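Local coordinates for protein putative short-chain dehydrogenase/reductase (Burkholderia xenovorans, PDB 5K9Z) that probably catalyses NAD(P)-dependent oxidation or reduction between alcohol and carbonyl groups, as a member of the short-chain dehydrogenase/reductase family, at residues C[99-105]-C[158-162]; C[139-143]-C[182-186]. All blocks are in the same frame, centred on the assembly; numbering follows the deposited sequence.

Contact 1 (C[99-105]-C[158-162]); sequences VGAYGSI and PHAYT
With CG1 of Val99 trans to the backbone N (chi1 -179°), that methyl touches Pro158 CG at 3.9 Å, the two side chains crossing at about a right angle. Tyr161 also has its CG trans to the main-chain N (chi1 -168°), which brings the ring edge, at CD1, up to the carbonyl O of Val99. Tyr161 sits where the family's catalytic tyrosine is expected, and its side chain touches Ser148. The proline ring packs along strand 100-102 too: its CB lies 3.1 Å from Ala101 O, and its CG meets CB of Tyr102. Farther along, CD2 of His159 comes within 3.5 Å of Ile105 CB, while Ile105 CD1 sits over one face of the imidazole, offset toward its rim.

Three bridging waters take the amides of His159, Ala160 and, weakly, Tyr161 at the start of helix 159-179. Water 1, on Tyr161 N, donates to Val99 O and Ala101 O, both at 2.6 Å; water 2 links Ala160 N to Ala101 O (weakly), and water 3 links His159 N to Gly103 O.

Helix 110-138 flanks Ala101 and Ala160, and Met198 of helix 195-199 packs on Val99, Pro158 and Tyr161. Strand 100-102 pairs antiparallel with a strand of the second subunit, whose His266 stacks on His159.

Contact 2 (C[139-143]-C[182-186]); sequences GSGCI and RGVRV
Strands 141-143 and 184-186 run parallel, 18° apart in direction, with Arg185 N donating to Gly141 O (2.9 Å) and Ile143 N donating to Arg185 O (2.8 Å), so that Arg185 bridges two residues of its neighbour, as in any parallel ladder.

Cys142 and Arg185 share one face of the sheet. The arginine chain bends at chi3 (-68°), which carries its guanidinium across to Cys142: SG lies against the flat face, 3.6 Å from NH2. On the other face Ile143 CD1 reaches Val184 CG1 at 4.1 Å, and Ile143 CB lies 4.3 Å from Val186 CG1, an aliphatic layer met by Met135 of helix 110-138 and Leu179 of helix 159-179.

Nearer the strand starts, water 4 spans the gap, accepting from Gly141 N and donating to Gly183 O, and Ser140 CA makes a CH...O contact with that same carbonyl at 3.3 Å. Gly183, with positive phi, closes the preceding helix in a Schellman motif.

NH2 of Arg185 bonds Leu235 O and NH1 bonds Val243 O, tying this start of the two strands to the 235-243 region. Those two bonds probably hold the guanidinium plane in place over SG, where its positive charge could slightly favour the thiolate.

In the fold
Contacts 1 and 2 sit on opposite sides of the chain's centre, their own centres 32 Å apart and their nearest atoms about 17 Å apart. Helix 159-179 joins them: its first turn packs in contact 1, and the chain leaving its far end enters strand 184-191 in contact 2. Contact 2 thus closes the strand 141-146, helix 159-179, strand 184-191 crossover within the seven-stranded parallel Rossmann-type sheet, whereas contact 1 lies at the dimer interface. Tyr161 of contact 1 is probably the catalytic tyrosine of the family's YxxxK motif, which would put contact 1 at the active site, while contact 2, at the helix's other end, is plain framework.

Contact 1 (C[99-105]-C[158-162])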
ATOM      1  N   VAL C  99      -8.515 -17.919 -11.345  1.00 22.19           N
ATOM      2  CA  VAL C  99      -7.388 -17.059 -11.695  1.00 24.60           C
ATOM      3  C   VAL C  99      -7.562 -16.436 -13.078  1.00 19.34           C
ATOM      4  O   VAL C  99      -7.433 -15.212 -13.240  1.00 19.61           O
ATOM      5  CB  VAL C  99      -6.043 -17.824 -11.611  1.00 29.31           C
ATOM      6  CG1 VAL C  99      -4.887 -16.895 -11.970  1.00 25.65           C
ATOM      7  CG2 VAL C  99      -5.852 -18.396 -10.223  1.00 31.52           C
ATOM      8  N   GLY C 100      -7.780 -17.270 -14.094  1.00 16.95           N
ATOM      9  CA  GLY C 100      -8.053 -16.786 -15.443  1.00 19.19           C
ATOM     10  C   GLY C 100      -6.791 -16.522 -16.252  1.00 20.26           C
ATOM     11  O   GLY C 100      -5.858 -17.347 -16.276  1.00 17.01           O
ATOM     12  N   ALA C 101      -6.760 -15.372 -16.917  1.00 19.80           N
ATOM     13  CA  ALA C 101      -5.695 -15.089 -17.867  1.00 21.46           C
ATOM     14  C   ALA C 101      -4.358 -14.901 -17.166  1.00 18.95           C
ATOM     15  O   ALA C 101      -4.268 -14.270 -16.106  1.00 15.88           O
ATOM     16  CB  ALA C 101      -6.038 -13.837 -18.670  1.00 15.75           C
ATOM     17  N   TYR C 102      -3.302 -15.440 -17.760  1.00 16.15           N
ATOM     18  CA  TYR C 102      -1.964 -15.200 -17.233  1.00 24.98           C
ATOM     19  C   TYR C 102      -1.015 -15.111 -18.419  1.00 27.15           C
ATOM     20  O   TYR C 102      -1.399 -15.361 -19.571  1.00 25.92           O
ATOM     21  CB  TYR C 102      -1.494 -16.298 -16.251  1.00 16.28           C
ATOM     22  CG  TYR C 102      -1.196 -17.551 -16.997  1.00 22.89           C
ATOM     23  CD1 TYR C 102      -2.228 -18.372 -17.434  1.00 22.13           C
ATOM     24  CD2 TYR C 102       0.119 -17.870 -17.358  1.00 23.16           C
ATOM     25  CE1 TYR C 102      -1.968 -19.508 -18.192  1.00 21.61           C
ATOM     26  CE2 TYR C 102       0.390 -19.002 -18.124  1.00 19.20           C
ATOM     27  CZ  TYR C 102      -0.670 -19.814 -18.544  1.00 18.15           C
ATOM     28  OH  TYR C 102      -0.431 -20.943 -19.312  1.00 18.92           O
ATOM     29  N   GLY C 103       0.232 -14.751 -18.136  1.00 16.81           N
ATOM     30  CA  GLY C 103       1.233 -14.649 -19.177  1.00 17.36           C
ATOM     31  C   GLY C 103       1.314 -13.233 -19.692  1.00 22.99           C
ATOM     32  O   GLY C 103       0.693 -12.314 -19.157  1.00 20.21           O
ATOM     33  N   SER C 104       2.049 -13.065 -20.786  1.00 17.82           N
ATOM     34  CA  SER C 104       2.442 -11.734 -21.226  1.00 17.89           C
ATOM     35  C   SER C 104       1.241 -10.905 -21.670  1.00 25.43           C
ATOM     36  O   SER C 104       0.352 -11.383 -22.382  1.00 21.17           O
ATOM     37  CB  SER C 104       3.452 -11.825 -22.366  1.00 22.32           C
ATOM     38  OG  SER C 104       3.769 -10.523 -22.836  1.00 24.54           O
ATOM     39  N   ILE C 105       1.242  -9.633 -21.260  1.00 23.49           N
ATOM     40  CA  ILE C 105       0.175  -8.729 -21.655  1.00 22.73           C
ATOM     41  C   ILE C 105       0.187  -8.488 -23.155  1.00 19.48           C
ATOM     42  O   ILE C 105      -0.863  -8.204 -23.734  1.00 18.89           O
ATOM     43  CB  ILE C 105       0.280  -7.413 -20.858  1.00 21.75           C
ATOM     44  CG1 ILE C 105      -1.053  -6.655 -20.890  1.00 28.40           C
ATOM     45  CG2 ILE C 105       1.407  -6.525 -21.405  1.00 20.82           C
ATOM     46  CD1 ILE C 105      -1.103  -5.486 -19.933  1.00 29.62           C
ATOM     47  N   PRO C 158      -1.245 -12.525 -11.953  1.00 16.86           N
ATOM     48  CA  PRO C 158      -1.360 -12.148 -13.366  1.00 14.89           C
ATOM     49  C   PRO C 158      -1.983 -10.769 -13.542  1.00 19.65           C
ATOM     50  O   PRO C 158      -2.566 -10.196 -12.621  1.00 16.51           O
ATOM     51  CB  PRO C 158      -2.266 -13.238 -13.955  1.00 14.99           C
ATOM     52  CG  PRO C 158      -2.116 -14.400 -13.020  1.00 17.29           C
ATOM     53  CD  PRO C 158      -1.916 -13.800 -11.658  1.00 15.37           C
ATOM     54  N   HIS C 159      -1.877 -10.243 -14.772  1.00 17.11           N
ATOM     55  CA  HIS C 159      -2.322  -8.874 -15.026  1.00 20.82           C
ATOM     56  C   HIS C 159      -3.820  -8.724 -14.809  1.00 22.22           C
ATOM     57  O   HIS C 159      -4.264  -7.800 -14.126  1.00 15.29           O
ATOM     58  CB  HIS C 159      -1.961  -8.437 -16.443  1.00 18.14           C
ATOM     59  CG  HIS C 159      -0.492  -8.365 -16.696  1.00 20.69           C
ATOM     60  ND1 HIS C 159       0.369  -7.657 -15.884  1.00 17.75           N
ATOM     61  CD2 HIS C 159       0.269  -8.907 -17.676  1.00 18.32           C
ATOM     62  CE1 HIS C 159       1.602  -7.775 -16.347  1.00 16.95           C
ATOM     63  NE2 HIS C 159       1.568  -8.523 -17.437  1.00 20.14           N
ATOM     64  N   ALA C 160      -4.621  -9.604 -15.411  1.00 17.30           N
ATOM     65  CA  ALA C 160      -6.068  -9.461 -15.252  1.00 19.78           C
ATOM     66  C   ALA C 160      -6.470  -9.688 -13.807  1.00 15.81           C
ATOM     67  O   ALA C 160      -7.291  -8.943 -13.254  1.00 16.84           O
ATOM     68  CB  ALA C 160      -6.808 -10.430 -16.172  1.00 15.39           C
ATOM     69  N   TYR C 161      -5.889 -10.712 -13.183  1.00 17.19           N
ATOM     70  CA  TYR C 161      -6.105 -10.966 -11.765  1.00 19.42           C
ATOM     71  C   TYR C 161      -5.798  -9.730 -10.937  1.00 20.33           C
ATOM     72  O   TYR C 161      -6.622  -9.285 -10.133  1.00 14.93           O
ATOM     73  CB  TYR C 161      -5.212 -12.119 -11.325  1.00 13.95           C
ATOM     74  CG  TYR C 161      -5.496 -12.703  -9.967  1.00 16.75           C
ATOM     75  CD1 TYR C 161      -6.482 -13.680  -9.812  1.00 14.80           C
ATOM     76  CD2 TYR C 161      -4.717 -12.362  -8.855  1.00 16.10           C
ATOM     77  CE1 TYR C 161      -6.714 -14.270  -8.591  1.00 20.24           C
ATOM     78  CE2 TYR C 161      -4.932 -12.964  -7.620  1.00 13.81           C
ATOM     79  CZ  TYR C 161      -5.938 -13.904  -7.495  1.00 23.48           C
ATOM     80  OH  TYR C 161      -6.169 -14.489  -6.280  1.00 24.07           O
ATOM     81  N   THR C 162      -4.629  -9.127 -11.164  1.00 18.74           N
ATOM     82  CA  THR C 162      -4.230  -7.983 -10.355  1.00 17.04           C
ATOM     83  C   THR C 162      -5.187  -6.805 -10.565  1.00 17.08           C
ATOM     84  O   THR C 162      -5.592  -6.147  -9.601  1.00 15.43           O
ATOM     85  CB  THR C 162      -2.787  -7.598 -10.691  1.00 19.09           C
ATOM     86  OG1 THR C 162      -1.886  -8.687 -10.372  1.00 14.06           O
ATOM     87  CG2 THR C 162      -2.377  -6.348  -9.945  1.00 14.29           C
TER
HETATM   88  O   HOH W   1      -5.934 -13.336 -14.277  1.00 15.09           O
HETATM   89  O   HOH W   2      -3.523 -11.647 -17.068  1.00 14.54           O
HETATM   90  O   HOH W   3       0.051 -12.004 -16.390  1.00 17.95           O

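Contact 2 (C[139-143]-C[182-186])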
ATOM      1  N   GLY C 139     -31.893  -2.964   7.225  1.00 29.62           N
ATOM      2  CA  GLY C 139     -31.132  -2.024   8.022  1.00 23.25           C
ATOM      3  C   GLY C 139     -29.890  -2.624   8.642  1.00 23.65           C
ATOM      4  O   GLY C 139     -29.366  -2.072   9.611  1.00 21.55           O
ATOM      5  N   SER C 140     -29.411  -3.757   8.128  1.00 20.79           N
ATOM      6  CA  SER C 140     -28.214  -4.396   8.660  1.00 21.77           C
ATOM      7  C   SER C 140     -27.734  -5.427   7.649  1.00 19.26           C
ATOM      8  O   SER C 140     -28.488  -5.869   6.778  1.00 22.48           O
ATOM      9  CB  SER C 140     -28.461  -5.082  10.008  1.00 22.44           C
ATOM     10  OG  SER C 140     -29.316  -6.203   9.823  1.00 26.74           O
ATOM     11  N   GLY C 141     -26.484  -5.808   7.789  1.00 20.46           N
ATOM     12  CA  GLY C 141     -25.906  -6.813   6.920  1.00 24.36           C
ATOM     13  C   GLY C 141     -24.445  -6.524   6.666  1.00 23.01           C
ATOM     14  O   GLY C 141     -23.952  -5.411   6.842  1.00 16.85           O
ATOM     15  N   CYS C 142     -23.748  -7.550   6.176  1.00 16.64           N
ATOM     16  CA  CYS C 142     -22.309  -7.503   6.002  1.00 18.33           C
ATOM     17  C   CYS C 142     -21.985  -8.129   4.654  1.00 20.07           C
ATOM     18  O   CYS C 142     -22.314  -9.296   4.426  1.00 19.77           O
ATOM     19  CB  CYS C 142     -21.618  -8.264   7.142  1.00 28.57           C
ATOM     20  SG  CYS C 142     -19.863  -8.165   7.091  1.00 40.17           S
ATOM     21  N   ILE C 143     -21.355  -7.368   3.762  1.00 15.97           N
ATOM     22  CA  ILE C 143     -20.972  -7.864   2.442  1.00 16.35           C
ATOM     23  C   ILE C 143     -19.454  -7.990   2.398  1.00 21.03           C
ATOM     24  O   ILE C 143     -18.727  -7.007   2.598  1.00 20.23           O
ATOM     25  CB  ILE C 143     -21.491  -6.945   1.327  1.00 17.74           C
ATOM     26  CG1 ILE C 143     -23.021  -6.827   1.425  1.00 19.61           C
ATOM     27  CG2 ILE C 143     -21.100  -7.494  -0.014  1.00 20.70           C
ATOM     28  CD1 ILE C 143     -23.636  -5.801   0.474  1.00 15.27           C
ATOM     29  N   ARG C 182     -26.999   3.255   5.592  1.00 26.57           N
ATOM     30  CA  ARG C 182     -28.116   2.315   5.569  1.00 22.25           C
ATOM     31  C   ARG C 182     -27.925   1.162   6.549  1.00 21.01           C
ATOM     32  O   ARG C 182     -28.775   0.270   6.600  1.00 26.59           O
ATOM     33  CB  ARG C 182     -28.328   1.748   4.153  1.00 23.56           C
ATOM     34  CG  ARG C 182     -28.264   2.774   3.014  1.00 29.15           C
ATOM     35  CD  ARG C 182     -29.484   3.697   2.960  1.00 43.74           C
ATOM     36  NE  ARG C 182     -30.748   2.985   2.774  1.00 55.46           N
ATOM     37  CZ  ARG C 182     -31.279   2.674   1.588  1.00 58.57           C
ATOM     38  NH1 ARG C 182     -30.656   2.999   0.460  1.00 57.64           N
ATOM     39  NH2 ARG C 182     -32.439   2.033   1.528  1.00 56.96           N
ATOM     40  N   GLY C 183     -26.834   1.153   7.315  1.00 22.35           N
ATOM     41  CA  GLY C 183     -26.576   0.095   8.263  1.00 23.46           C
ATOM     42  C   GLY C 183     -25.873  -1.131   7.711  1.00 27.34           C
ATOM     43  O   GLY C 183     -25.790  -2.143   8.421  1.00 26.62           O
ATOM     44  N   VAL C 184     -25.349  -1.078   6.485  1.00 23.02           N
ATOM     45  CA  VAL C 184     -24.776  -2.249   5.822  1.00 19.18           C
ATOM     46  C   VAL C 184     -23.283  -2.018   5.655  1.00 24.06           C
ATOM     47  O   VAL C 184     -22.866  -0.997   5.093  1.00 20.98           O
ATOM     48  CB  VAL C 184     -25.447  -2.516   4.460  1.00 20.31           C
ATOM     49  CG1 VAL C 184     -24.818  -3.737   3.782  1.00 20.40           C
ATOM     50  CG2 VAL C 184     -26.946  -2.722   4.631  1.00 21.61           C
ATOM     51  N   ARG C 185     -22.482  -2.976   6.115  1.00 18.99           N
ATOM     52  CA  ARG C 185     -21.032  -2.883   6.033  1.00 18.14           C
ATOM     53  C   ARG C 185     -20.519  -3.636   4.818  1.00 17.05           C
ATOM     54  O   ARG C 185     -21.135  -4.605   4.373  1.00 17.89           O
ATOM     55  CB  ARG C 185     -20.357  -3.440   7.290  1.00 19.53           C
ATOM     56  CG  ARG C 185     -20.620  -2.653   8.559  1.00 22.92           C
ATOM     57  CD  ARG C 185     -19.770  -3.200   9.708  1.00 19.64           C
ATOM     58  NE  ARG C 185     -20.197  -4.533  10.091  1.00 19.65           N
ATOM     59  CZ  ARG C 185     -19.446  -5.623   9.994  1.00 23.17           C
ATOM     60  NH1 ARG C 185     -18.199  -5.546   9.534  1.00 23.01           N
ATOM     61  NH2 ARG C 185     -19.941  -6.789  10.377  1.00 23.02           N
ATOM     62  N   VAL C 186     -19.408  -3.147   4.256  1.00 16.51           N
ATOM     63  CA  VAL C 186     -18.749  -3.779   3.112  1.00 16.87           C
ATOM     64  C   VAL C 186     -17.251  -3.837   3.406  1.00 16.13           C
ATOM     65  O   VAL C 186     -16.627  -2.802   3.648  1.00 15.46           O
ATOM     66  CB  VAL C 186     -18.995  -3.035   1.787  1.00 17.36           C
ATOM     67  CG1 VAL C 186     -18.513  -3.892   0.581  1.00 18.01           C
ATOM     68  CG2 VAL C 186     -20.490  -2.618   1.623  1.00 18.11           C
TER
HETATM   69  O   HOH W   4     -24.661  -4.539  10.057  1.00 27.95           O